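Local coordinates for salicylaldehyde dehydrogenase NahF (Pseudomonas putida, PDB 4JZ6), which binds salicylaldehyde and probably catalyses its NAD+-dependent oxidation to salicylate, a step in naphthalene degradation, at residues D58-A63 and A229-S234; A169-R174 and N242-T247; Q35-K40 and F193-H198; L200-V205 and G213-L218; K71-V76 and A208-G213. All blocks are in the same frame, centred on the assembly; numbering follows the deposited sequence.

In the fold
From the N terminus, strand 36-40 opens contact 3, and helix 56-73 opens contact 1 near its start and contact 5 at its end. Helix 170-181 then opens contact 2. The chain closes contact 3 at the start of helix 195-208, whose later turns form contact 4 with strand 215-218. Contact 5 closes in the loop between these two elements, so it crosses contact 4, with which it shares Gly213. Contacts 4 and 5 both nest within the loop closed by contact 1; contact 2, closed last on strand 240-244, encloses contact 4 and crosses the other three. Together they tie N-terminal elements and flanking helices to the six-stranded sheet of the aldehyde dehydrogenase fold.

Contact 1: residues D58-A63 and A229-S234; sequences DAIKAA and ADALIS
Two helices pack side by side through Ala59 and Leu232 in an apolar contact: helix 56-73 and helix 225-233, on one face of the six-stranded, Rossmann-like sheet of the aldehyde dehydrogenase fold. The two short segments run in roughly the same direction, at 31°, with their axes 9.5 Å apart at closest approach. Small residues permit this approach: the methyl of Ala59 points at the partner helix and rests on the branch point of Leu232, CB to CG 3.9 Å. With CG turned beside its own backbone N (chi1 -70°), Leu232 extends its isobutyl group across the gap, where Leu218 of strand 215-218 touches both Ala59 and Leu232 from the sheet. If an alanine stood at Leu232, the loss of CG and both methyls would probably open a gap between the helices and deprive Ala59 of its main partner here. A second, looser pair lies alongside, where the end of Ile60 reaches Ala231, CD1 to CB 4.2 Å. Farther along the first helix, CB of Ala63 meets the same leucine at CD2, 4.3 Å away. That CD2 methyl also lies against the backbone of the preceding turn, 3.4 Å from the carbonyl O of Ala59.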
# COMPACT_ATOMS: atom_id res chain seq x y z
N ASP A 58 19.49 -20.57 -5.32
CA ASP A 58 19.25 -19.97 -6.63
C ASP A 58 18.50 -18.66 -6.49
O ASP A 58 18.77 -17.69 -7.20
CB ASP A 58 18.47 -20.92 -7.55
CG ASP A 58 19.27 -22.16 -7.94
OD1 ASP A 58 20.28 -22.02 -8.67
OD2 ASP A 58 18.88 -23.28 -7.54
N ALA A 59 17.55 -18.63 -5.56
CA ALA A 59 16.73 -17.44 -5.36
C ALA A 59 17.56 -16.26 -4.86
O ALA A 59 17.35 -15.12 -5.28
CB ALA A 59 15.59 -17.74 -4.40
N ILE A 60 18.50 -16.53 -3.97
CA ILE A 60 19.35 -15.47 -3.44
C ILE A 60 20.29 -14.96 -4.54
O ILE A 60 20.55 -13.76 -4.63
CB ILE A 60 20.15 -15.94 -2.21
CG1 ILE A 60 19.20 -16.45 -1.12
CG2 ILE A 60 21.00 -14.81 -1.67
CD1 ILE A 60 18.08 -15.48 -0.80
N LYS A 61 20.77 -15.88 -5.36
CA LYS A 61 21.61 -15.53 -6.51
C LYS A 61 20.85 -14.62 -7.45
O LYS A 61 21.41 -13.69 -8.03
CB LYS A 61 22.06 -16.79 -7.26
CG LYS A 61 23.57 -16.99 -7.29
CD LYS A 61 24.07 -17.57 -5.97
CE LYS A 61 25.60 -17.64 -5.93
NZ LYS A 61 26.23 -16.33 -5.58
N ALA A 62 19.55 -14.89 -7.59
CA ALA A 62 18.68 -14.10 -8.44
C ALA A 62 18.51 -12.68 -7.90
O ALA A 62 18.53 -11.71 -8.65
CB ALA A 62 17.32 -14.78 -8.59
N ALA A 63 18.34 -12.57 -6.59
CA ALA A 63 18.16 -11.27 -5.96
C ALA A 63 19.44 -10.45 -6.06
O ALA A 63 19.40 -9.25 -6.38
CB ALA A 63 17.76 -11.44 -4.52
N ALA A 229 9.80 -18.18 -1.57
CA ALA A 229 9.16 -16.89 -1.36
C ALA A 229 9.66 -16.23 -0.07
O ALA A 229 10.03 -15.05 -0.07
CB ALA A 229 7.66 -17.05 -1.34
N ASP A 230 9.68 -17.00 1.02
CA ASP A 230 10.14 -16.50 2.32
C ASP A 230 11.56 -15.94 2.23
O ASP A 230 11.84 -14.89 2.80
CB ASP A 230 10.11 -17.60 3.38
CG ASP A 230 8.70 -18.10 3.66
OD1 ASP A 230 7.73 -17.37 3.38
OD2 ASP A 230 8.58 -19.23 4.18
N ALA A 231 12.43 -16.65 1.53
CA ALA A 231 13.82 -16.23 1.38
C ALA A 231 13.94 -14.91 0.63
O ALA A 231 14.76 -14.05 0.97
CB ALA A 231 14.62 -17.30 0.69
N LEU A 232 13.13 -14.77 -0.41
CA LEU A 232 13.14 -13.56 -1.22
C LEU A 232 12.54 -12.36 -0.47
O LEU A 232 13.05 -11.24 -0.56
CB LEU A 232 12.42 -13.81 -2.55
CG LEU A 232 13.23 -14.75 -3.45
CD1 LEU A 232 12.35 -15.41 -4.50
CD2 LEU A 232 14.37 -13.99 -4.12
N ILE A 233 11.47 -12.60 0.27
CA ILE A 233 10.83 -11.54 1.04
C ILE A 233 11.75 -11.09 2.17
O ILE A 233 11.84 -9.89 2.47
CB ILE A 233 9.48 -12.01 1.62
CG1 ILE A 233 8.49 -12.29 0.49
CG2 ILE A 233 8.90 -10.97 2.57
CD1 ILE A 233 7.30 -13.10 0.93
N SER A 234 12.45 -12.04 2.78
CA SER A 234 13.38 -11.75 3.87
C SER A 234 14.71 -11.21 3.35
O SER A 234 15.56 -10.80 4.14
CB SER A 234 13.64 -13.01 4.71
OG SER A 234 12.43 -13.56 5.20

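Contact 2: residues A169-R174 and N242-T247; sequences AVLAAR and NFTGST
Arg174 and Thr244 are bridged by a water, and this bridge is the polar part of the contact between the first turns of helix 170-181 and the end of strand 240-244, a central strand of the six-stranded sheet. The water accepts a hydrogen bond from Arg174 NH1 at 2.9 Å and donates one to the carbonyl O of Leu171 at 3.2 Å. Its third partner is Thr244 OG1, at 2.6 Å. The water lies in the plane of the guanidinium, at its edge. NH1 also comes within 3.1 Å of Thr244 OG1 directly, but the angle is too poor for a hydrogen bond, so the water makes the link instead.

Apolar packing runs beside this bridge. Thr244 divides its two branches: CG2 touches Leu171 CD1 at 4.0 Å, while OG1 takes the water. The other methyl of Leu171, CD2, lies over one face of the Arg174 guanidinium, 3.2 Å above the plane and displaced toward the rim, and the arginine chain bends at chi2 and chi3 to lie there.

The surroundings belong to the active site. Bound salicylaldehyde touches Val170 and Leu171, and the side chains of Arg174 and Thr244 both touch Glu267, the predicted active-site residue. The water and the leucine methyl help to position the arginine, which also packs on Tyr463 and Phe474. An arginine N-H, a threonine hydroxyl and a helix carbonyl thus share one water next to Glu267, linking the wall of the substrate pocket to the central sheet.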
# COMPACT_ATOMS: atom_id res chain seq x y z
N ALA A 169 0.32 -15.52 -19.68
CA ALA A 169 1.26 -14.59 -20.28
C ALA A 169 1.10 -13.18 -19.74
O ALA A 169 2.07 -12.55 -19.32
CB ALA A 169 1.12 -14.60 -21.78
N VAL A 170 -0.13 -12.67 -19.76
CA VAL A 170 -0.36 -11.27 -19.42
C VAL A 170 -0.04 -10.94 -17.95
O VAL A 170 0.42 -9.84 -17.64
CB VAL A 170 -1.78 -10.80 -19.82
CG1 VAL A 170 -2.84 -11.45 -18.95
CG2 VAL A 170 -1.88 -9.27 -19.77
N LEU A 171 -0.26 -11.91 -17.06
CA LEU A 171 0.02 -11.71 -15.64
C LEU A 171 1.52 -11.63 -15.37
O LEU A 171 1.97 -10.94 -14.45
CB LEU A 171 -0.63 -12.81 -14.80
CG LEU A 171 -2.16 -12.83 -14.86
CD1 LEU A 171 -2.73 -13.81 -13.84
CD2 LEU A 171 -2.71 -11.44 -14.64
N ALA A 172 2.30 -12.35 -16.16
CA ALA A 172 3.74 -12.22 -16.10
C ALA A 172 4.14 -10.87 -16.68
O ALA A 172 4.91 -10.13 -16.06
CB ALA A 172 4.42 -13.36 -16.87
N ALA A 173 3.62 -10.57 -17.86
CA ALA A 173 3.96 -9.35 -18.59
C ALA A 173 3.79 -8.11 -17.73
O ALA A 173 4.69 -7.28 -17.62
CB ALA A 173 3.13 -9.23 -19.85
N ARG A 174 2.62 -7.99 -17.11
CA ARG A 174 2.30 -6.88 -16.22
C ARG A 174 3.33 -6.79 -15.08
O ARG A 174 3.75 -5.69 -14.71
CB ARG A 174 0.86 -7.01 -15.70
CG ARG A 174 0.74 -7.42 -14.23
CD ARG A 174 -0.26 -8.54 -13.97
NE ARG A 174 -1.63 -8.08 -13.82
CZ ARG A 174 -2.48 -8.54 -12.90
NH1 ARG A 174 -2.09 -9.48 -12.03
NH2 ARG A 174 -3.72 -8.08 -12.84
N ASN A 242 4.99 -7.84 -5.52
CA ASN A 242 3.66 -8.00 -6.07
C ASN A 242 3.31 -9.48 -6.14
O ASN A 242 4.12 -10.31 -6.58
CB ASN A 242 3.52 -7.33 -7.44
CG ASN A 242 4.46 -7.91 -8.48
OD1 ASN A 242 4.05 -8.69 -9.33
ND2 ASN A 242 5.72 -7.52 -8.41
N PHE A 243 2.12 -9.82 -5.65
CA PHE A 243 1.66 -11.20 -5.66
C PHE A 243 0.30 -11.34 -6.30
O PHE A 243 -0.64 -10.61 -5.96
CB PHE A 243 1.59 -11.76 -4.24
CG PHE A 243 1.04 -13.15 -4.18
CD1 PHE A 243 1.88 -14.25 -4.34
CD2 PHE A 243 -0.31 -13.37 -3.96
CE1 PHE A 243 1.38 -15.53 -4.28
CE2 PHE A 243 -0.82 -14.66 -3.91
CZ PHE A 243 0.02 -15.74 -4.07
N THR A 244 0.18 -12.28 -7.23
CA THR A 244 -1.09 -12.58 -7.84
C THR A 244 -1.38 -14.06 -7.60
O THR A 244 -0.54 -14.92 -7.89
CB THR A 244 -1.10 -12.24 -9.34
OG1 THR A 244 -0.91 -10.83 -9.52
CG2 THR A 244 -2.42 -12.65 -9.98
N GLY A 245 -2.54 -14.34 -7.02
CA GLY A 245 -2.88 -15.69 -6.61
C GLY A 245 -3.98 -15.70 -5.56
O GLY A 245 -4.67 -14.71 -5.36
N SER A 246 -4.13 -16.83 -4.87
CA SER A 246 -5.23 -17.01 -3.93
C SER A 246 -5.11 -16.13 -2.68
O SER A 246 -4.01 -15.88 -2.19
CB SER A 246 -5.35 -18.47 -3.50
OG SER A 246 -4.24 -18.88 -2.73
N THR A 247 -6.27 -15.68 -2.20
CA THR A 247 -6.36 -14.91 -0.97
C THR A 247 -5.65 -15.63 0.17
O THR A 247 -4.87 -15.03 0.91
CB THR A 247 -7.83 -14.68 -0.58
OG1 THR A 247 -8.51 -14.04 -1.67
CG2 THR A 247 -7.93 -13.81 0.66
O HOH W 1 0.61 -10.30 -11.61

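Contact 3: residues Q35-K40 and F193-H198; sequences QTFERK and FSPATH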
# COMPACT_ATOMS: atom_id res chain seq x y z
N GLN A 35 18.41 -30.42 -9.89
CA GLN A 35 17.14 -31.13 -9.73
C GLN A 35 16.07 -30.52 -10.63
O GLN A 35 16.10 -29.32 -10.92
CB GLN A 35 16.69 -31.08 -8.27
CG GLN A 35 17.57 -31.86 -7.32
CD GLN A 35 16.94 -33.16 -6.88
OE1 GLN A 35 17.29 -34.23 -7.39
NE2 GLN A 35 16.01 -33.07 -5.94
N THR A 36 15.13 -31.35 -11.07
CA THR A 36 14.05 -30.87 -11.91
C THR A 36 12.68 -31.17 -11.30
O THR A 36 12.58 -31.83 -10.27
CB THR A 36 14.11 -31.50 -13.32
OG1 THR A 36 14.17 -32.92 -13.20
CG2 THR A 36 15.33 -31.01 -14.06
N PHE A 37 11.64 -30.64 -11.94
CA PHE A 37 10.26 -30.96 -11.61
C PHE A 37 9.46 -30.94 -12.90
O PHE A 37 9.86 -30.28 -13.86
CB PHE A 37 9.69 -29.97 -10.59
CG PHE A 37 9.41 -28.60 -11.15
CD1 PHE A 37 8.16 -28.27 -11.64
CD2 PHE A 37 10.41 -27.64 -11.17
CE1 PHE A 37 7.90 -27.01 -12.15
CE2 PHE A 37 10.16 -26.37 -11.67
CZ PHE A 37 8.91 -26.05 -12.16
N GLU A 38 8.33 -31.64 -12.92
CA GLU A 38 7.57 -31.76 -14.15
C GLU A 38 6.18 -31.13 -14.08
O GLU A 38 5.60 -31.00 -13.01
CB GLU A 38 7.44 -33.23 -14.55
CG GLU A 38 8.75 -33.88 -14.95
CD GLU A 38 8.62 -35.37 -15.15
OE1 GLU A 38 7.71 -35.97 -14.53
OE2 GLU A 38 9.43 -35.95 -15.91
N ARG A 39 5.69 -30.72 -15.24
CA ARG A 39 4.30 -30.32 -15.40
C ARG A 39 3.64 -31.40 -16.24
O ARG A 39 3.80 -31.42 -17.47
CB ARG A 39 4.20 -28.96 -16.07
CG ARG A 39 2.81 -28.57 -16.55
CD ARG A 39 1.76 -28.72 -15.46
NE ARG A 39 0.45 -28.22 -15.87
CZ ARG A 39 -0.70 -28.60 -15.32
NH1 ARG A 39 -0.70 -29.50 -14.34
NH2 ARG A 39 -1.85 -28.10 -15.75
N LYS A 40 2.94 -32.32 -15.59
CA LYS A 40 2.22 -33.36 -16.32
C LYS A 40 0.84 -32.84 -16.68
O LYS A 40 0.27 -32.01 -15.96
CB LYS A 40 2.09 -34.63 -15.48
CG LYS A 40 3.40 -35.26 -15.02
CD LYS A 40 3.12 -36.38 -14.02
CE LYS A 40 4.39 -36.90 -13.37
NZ LYS A 40 4.08 -37.79 -12.21
N PHE A 193 2.70 -24.79 -12.82
CA PHE A 193 1.83 -25.33 -13.86
C PHE A 193 2.14 -24.74 -15.23
O PHE A 193 1.67 -25.23 -16.26
CB PHE A 193 0.37 -25.07 -13.51
CG PHE A 193 -0.08 -25.69 -12.22
CD1 PHE A 193 -0.09 -27.07 -12.06
CD2 PHE A 193 -0.50 -24.89 -11.17
CE1 PHE A 193 -0.51 -27.64 -10.87
CE2 PHE A 193 -0.91 -25.46 -9.98
CZ PHE A 193 -0.92 -26.83 -9.83
N SER A 194 2.94 -23.68 -15.24
CA SER A 194 3.23 -22.96 -16.48
C SER A 194 4.72 -22.64 -16.69
O SER A 194 5.07 -21.50 -17.01
CB SER A 194 2.39 -21.67 -16.51
OG SER A 194 3.07 -20.63 -17.17
N PRO A 195 5.61 -23.64 -16.53
CA PRO A 195 7.02 -23.25 -16.60
C PRO A 195 7.55 -22.98 -18.01
O PRO A 195 8.46 -22.16 -18.16
CB PRO A 195 7.74 -24.45 -15.98
CG PRO A 195 6.87 -25.58 -16.28
CD PRO A 195 5.46 -25.07 -16.22
N ALA A 196 7.00 -23.64 -19.02
CA ALA A 196 7.44 -23.40 -20.39
C ALA A 196 7.00 -22.03 -20.88
O ALA A 196 7.75 -21.33 -21.57
CB ALA A 196 6.94 -24.49 -21.32
N THR A 197 5.79 -21.64 -20.51
CA THR A 197 5.24 -20.35 -20.93
C THR A 197 5.99 -19.19 -20.28
O THR A 197 6.30 -18.20 -20.93
CB THR A 197 3.76 -20.24 -20.56
OG1 THR A 197 3.12 -21.49 -20.79
CG2 THR A 197 3.10 -19.16 -21.40
N HIS A 198 6.26 -19.33 -18.99
CA HIS A 198 6.97 -18.29 -18.25
C HIS A 198 8.44 -18.20 -18.65
O HIS A 198 9.04 -17.12 -18.64
CB HIS A 198 6.81 -18.52 -16.75
CG HIS A 198 5.44 -18.21 -16.24
ND1 HIS A 198 5.00 -18.60 -15.00
CD2 HIS A 198 4.42 -17.53 -16.81
CE1 HIS A 198 3.76 -18.18 -14.82
NE2 HIS A 198 3.39 -17.53 -15.91
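The guanidinium of Arg39 has one ring atom of Phe193, CD1, over one face, 3.4 Å above the plane and toward the rim. The pair joins strand 36-40, an outermost strand of the N-terminal four-stranded sheet, to the start of helix 195-208, the connecting helix of a beta-alpha-beta unit in the Rossmann-like domain. The two flat groups are inclined by 71°, so they do not stack. Phe193 in turn meets Trp165 edge to face. A third flat group, the ring of Phe37, touches Pro195 obliquely, CZ to CB 4.3 Å. Within the second segment, Ser194 OG sits over the centre of the His198 imidazole, 3.2 Å above its plane.

Ser194 occupies the N-cap position of the helix, and Pro195 is its first residue. Arg39 carries the largest share of the contact. Its CG lies anti to the backbone N (chi1 168°), and a bend at chi2 lets the chain run past the carbonyl of Phe193, whose O is 3.5 Å from CG. Beyond it, NH2 gives hydrogen bonds to the carbonyls of Val345 and Glu106, which fix the charged end between other parts of the chain. A leucine in place of Arg39 would probably leave the carbonyls of Val345 and Glu106 without their shared donor and uncover part of Phe193. The stem of the arginine is held as well: its CB lies against the first-turn proline, 4.1 Å from Pro195 CD.

Contact 4: residues L200-V205 and G213-L218; sequences LITQCV and GVLNYL
Tyr217 is brought onto Thr202, and Leu215 onto Val205, by extended first torsions on the strand side: chi1 of 168° and 176° sends both side chains from strand 215-218 toward helix 195-208, where their partners stand one turn apart. The contact lies inside a beta-alpha-beta crossover: strand 186-189 leads into this helix, which runs nearly antiparallel to strand 215-218, at 163°, and packs on one face of the sheet. Asn216 and Leu218, alternating with the two contact residues, turn to the other face, against helix 56-73.

Thr202 places its hydroxyl beside its own backbone N, over one face of the Tyr217 ring near the root, OG1 to CG 3.6 Å. The polar need of that hydroxyl is met by the helix itself, through a hydrogen bond with the carbonyl O of His198. The methyl of Thr202 faces the strand too, CG2 lying 3.9 Å from Tyr217 CB and 4.1 Å from Leu215 CD2. At its far end, Tyr217 reaches Asn219 ND2 through its phenolic OH, and probably also hydrogen-bonds the carbonyl O of Pro195 in the first turn of the helix.

Leu215 and Val205 cross at about a right angle, and here the packing is wholly apolar. A single methyl does the touching: Leu215 CD2 nestles against the whole branch of the valine, 3.7 Å from Val205 CB and CG1 and 3.8 Å from CG2.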
# COMPACT_ATOMS: atom_id res chain seq x y z
N LEU A 200 9.33 -18.88 -21.68
CA LEU A 200 9.19 -18.27 -23.00
C LEU A 200 9.06 -16.75 -22.93
O LEU A 200 9.75 -16.03 -23.66
CB LEU A 200 7.99 -18.86 -23.75
CG LEU A 200 7.87 -18.33 -25.19
CD1 LEU A 200 9.16 -18.57 -25.95
CD2 LEU A 200 6.69 -18.96 -25.91
N ILE A 201 8.19 -16.26 -22.06
CA ILE A 201 8.01 -14.82 -21.93
C ILE A 201 9.33 -14.20 -21.51
O ILE A 201 9.71 -13.13 -21.99
CB ILE A 201 6.83 -14.44 -20.97
CG1 ILE A 201 6.55 -12.94 -21.03
CG2 ILE A 201 7.12 -14.85 -19.54
CD1 ILE A 201 5.31 -12.52 -20.29
N THR A 202 10.05 -14.89 -20.63
CA THR A 202 11.37 -14.44 -20.22
C THR A 202 12.29 -14.35 -21.43
O THR A 202 12.97 -13.35 -21.64
CB THR A 202 12.00 -15.40 -19.20
OG1 THR A 202 11.13 -15.53 -18.06
CG2 THR A 202 13.37 -14.89 -18.74
N GLN A 203 12.29 -15.41 -22.24
CA GLN A 203 13.12 -15.45 -23.44
C GLN A 203 12.84 -14.25 -24.34
O GLN A 203 13.77 -13.64 -24.89
CB GLN A 203 12.91 -16.75 -24.21
CG GLN A 203 13.83 -16.90 -25.40
CD GLN A 203 13.46 -18.06 -26.29
OE1 GLN A 203 12.68 -18.93 -25.89
NE2 GLN A 203 14.00 -18.08 -27.50
N CYS A 204 11.57 -13.90 -24.48
CA CYS A 204 11.19 -12.75 -25.27
C CYS A 204 11.88 -11.49 -24.77
O CYS A 204 12.46 -10.73 -25.55
CB CYS A 204 9.68 -12.57 -25.26
SG CYS A 204 8.84 -13.76 -26.30
N VAL A 205 11.83 -11.28 -23.46
CA VAL A 205 12.49 -10.14 -22.84
C VAL A 205 14.00 -10.17 -23.12
O VAL A 205 14.61 -9.13 -23.39
CB VAL A 205 12.20 -10.08 -21.34
CG1 VAL A 205 12.92 -8.91 -20.69
CG2 VAL A 205 10.71 -9.96 -21.12
N GLY A 213 20.60 -9.19 -15.84
CA GLY A 213 20.25 -9.08 -14.44
C GLY A 213 19.06 -8.19 -14.19
O GLY A 213 18.61 -8.03 -13.05
N VAL A 214 18.53 -7.59 -15.25
CA VAL A 214 17.36 -6.75 -15.11
C VAL A 214 16.11 -7.61 -14.89
O VAL A 214 15.23 -7.25 -14.11
CB VAL A 214 17.20 -5.79 -16.30
CG1 VAL A 214 15.98 -4.91 -16.10
CG2 VAL A 214 18.43 -4.93 -16.45
N LEU A 215 16.06 -8.74 -15.58
CA LEU A 215 15.01 -9.73 -15.35
C LEU A 215 15.61 -11.10 -15.03
O LEU A 215 16.41 -11.63 -15.79
CB LEU A 215 14.08 -9.86 -16.56
CG LEU A 215 13.00 -10.93 -16.46
CD1 LEU A 215 12.01 -10.61 -15.35
CD2 LEU A 215 12.27 -11.10 -17.79
N ASN A 216 15.21 -11.66 -13.90
CA ASN A 216 15.71 -12.96 -13.47
C ASN A 216 14.54 -13.89 -13.16
O ASN A 216 13.59 -13.51 -12.47
CB ASN A 216 16.62 -12.79 -12.25
CG ASN A 216 17.79 -11.85 -12.53
OD1 ASN A 216 18.87 -12.28 -12.92
ND2 ASN A 216 17.57 -10.55 -12.33
N TYR A 217 14.60 -15.12 -13.67
CA TYR A 217 13.45 -16.01 -13.67
C TYR A 217 13.66 -17.25 -12.81
O TYR A 217 14.67 -17.94 -12.92
CB TYR A 217 13.11 -16.41 -15.11
CG TYR A 217 12.12 -17.55 -15.26
CD1 TYR A 217 12.43 -18.67 -16.01
CD2 TYR A 217 10.86 -17.49 -14.65
CE1 TYR A 217 11.52 -19.71 -16.16
CE2 TYR A 217 9.95 -18.53 -14.79
CZ TYR A 217 10.28 -19.64 -15.55
OH TYR A 217 9.39 -20.67 -15.70
N LEU A 218 12.69 -17.52 -11.95
CA LEU A 218 12.74 -18.67 -11.07
C LEU A 218 11.44 -19.46 -11.14
O LEU A 218 10.36 -18.88 -11.22
CB LEU A 218 12.97 -18.24 -9.62
CG LEU A 218 14.27 -17.53 -9.27
CD1 LEU A 218 14.11 -16.91 -7.90
CD2 LEU A 218 15.43 -18.50 -9.29

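Contact 5: residues K71-V76 and A208-G213; sequences KTWKDV and AGLPAG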
# COMPACT_ATOMS: atom_id res chain seq x y z
N LYS A 71 22.11 -1.12 -10.17
CA LYS A 71 23.11 -0.05 -10.04
C LYS A 71 23.26 0.80 -11.30
O LYS A 71 23.52 2.01 -11.22
CB LYS A 71 24.48 -0.63 -9.67
CG LYS A 71 24.58 -1.22 -8.28
CD LYS A 71 26.00 -1.71 -8.03
CE LYS A 71 26.13 -2.46 -6.71
NZ LYS A 71 27.52 -2.98 -6.50
N THR A 72 23.11 0.17 -12.46
CA THR A 72 23.18 0.89 -13.73
C THR A 72 21.80 1.06 -14.34
O THR A 72 21.52 2.07 -14.99
CB THR A 72 24.08 0.15 -14.75
OG1 THR A 72 23.79 -1.25 -14.71
CG2 THR A 72 25.54 0.35 -14.41
N TRP A 73 20.93 0.07 -14.13
CA TRP A 73 19.61 0.08 -14.75
C TRP A 73 18.75 1.26 -14.27
O TRP A 73 17.93 1.78 -15.03
CB TRP A 73 18.89 -1.26 -14.54
CG TRP A 73 17.47 -1.26 -15.08
CD1 TRP A 73 16.32 -1.28 -14.35
CD2 TRP A 73 17.07 -1.19 -16.45
NE1 TRP A 73 15.22 -1.25 -15.18
CE2 TRP A 73 15.66 -1.19 -16.48
CE3 TRP A 73 17.77 -1.15 -17.66
CZ2 TRP A 73 14.94 -1.15 -17.67
CZ3 TRP A 73 17.05 -1.10 -18.85
CH2 TRP A 73 15.65 -1.10 -18.84
N LYS A 74 18.96 1.69 -13.03
CA LYS A 74 18.15 2.77 -12.47
C LYS A 74 18.42 4.09 -13.18
O LYS A 74 17.58 4.99 -13.17
CB LYS A 74 18.40 2.92 -10.97
CG LYS A 74 19.80 3.43 -10.63
CD LYS A 74 20.08 3.34 -9.14
CE LYS A 74 21.54 3.62 -8.83
NZ LYS A 74 21.93 5.02 -9.18
N ASP A 75 19.58 4.19 -13.81
CA ASP A 75 19.99 5.42 -14.47
C ASP A 75 19.77 5.43 -15.99
O ASP A 75 20.04 6.44 -16.64
CB ASP A 75 21.44 5.75 -14.13
CG ASP A 75 21.63 6.09 -12.67
OD1 ASP A 75 20.80 6.85 -12.12
OD2 ASP A 75 22.60 5.59 -12.06
N VAL A 76 19.29 4.33 -16.54
CA VAL A 76 18.94 4.28 -17.96
C VAL A 76 17.81 5.26 -18.27
O VAL A 76 16.82 5.33 -17.53
CB VAL A 76 18.51 2.85 -18.39
CG1 VAL A 76 17.91 2.86 -19.79
CG2 VAL A 76 19.69 1.91 -18.33
N ALA A 208 14.75 -9.04 -26.68
CA ALA A 208 14.52 -7.62 -26.91
C ALA A 208 15.77 -6.83 -26.55
O ALA A 208 15.94 -5.68 -26.96
CB ALA A 208 13.34 -7.13 -26.12
N GLY A 209 16.65 -7.46 -25.77
CA GLY A 209 17.95 -6.89 -25.48
C GLY A 209 18.09 -6.23 -24.12
O GLY A 209 18.95 -5.37 -23.93
N LEU A 210 17.25 -6.64 -23.17
CA LEU A 210 17.34 -6.12 -21.81
C LEU A 210 18.69 -6.45 -21.20
O LEU A 210 19.19 -7.56 -21.35
CB LEU A 210 16.22 -6.69 -20.93
CG LEU A 210 14.92 -5.89 -20.80
CD1 LEU A 210 15.21 -4.49 -20.27
CD2 LEU A 210 14.16 -5.81 -22.12
N PRO A 211 19.29 -5.47 -20.51
CA PRO A 211 20.59 -5.67 -19.85
C PRO A 211 20.58 -6.86 -18.89
O PRO A 211 19.54 -7.20 -18.34
CB PRO A 211 20.80 -4.36 -19.09
CG PRO A 211 20.02 -3.34 -19.88
CD PRO A 211 18.82 -4.08 -20.41
N ALA A 212 21.73 -7.49 -18.72
CA ALA A 212 21.83 -8.67 -17.87
C ALA A 212 21.44 -8.35 -16.43
O ALA A 212 21.89 -7.35 -15.86
CB ALA A 212 23.23 -9.26 -17.93
N GLY A 213 20.60 -9.19 -15.84
CA GLY A 213 20.25 -9.08 -14.44
C GLY A 213 19.06 -8.19 -14.19
O GLY A 213 18.61 -8.03 -13.05
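Trp73 meets Pro211 and Leu210 obliquely with the six-membered part of its indole (CE3, CZ3, CH2), both on the same side of the ring plane. The contact closes the end of helix 56-73 onto the loop between helix 195-208 and strand 215-218, the return of a beta-alpha-beta unit of the Rossmann-like sheet. A chi1 of 176° carries the indole away from its own backbone N, off the C-terminal part of helix 56-73 and toward this loop. The pyrrolidine of Pro211 crosses it at about a right angle, with CG 3.8 Å from Trp73 CE3. NE1 also makes a weak hydrogen bond to the carbonyl O of Asn184, and Val214, just past Gly213, packs on the indole as well.

Both chains change course here. A type I turn runs from Trp73 to Val76, and within it the neighbouring Lys74 and Asp75 pair in a salt bridge. The other helix ends in a Schellman motif at Gly209, whose positive phi directs the chain into the extended Leu210-Pro211 pair. Leu210 also leans on Val88 of helix 78-94, filling the corner between that helix and the indole. Its CD1 methyl approaches obliquely, 3.7 Å from Trp73 CH2.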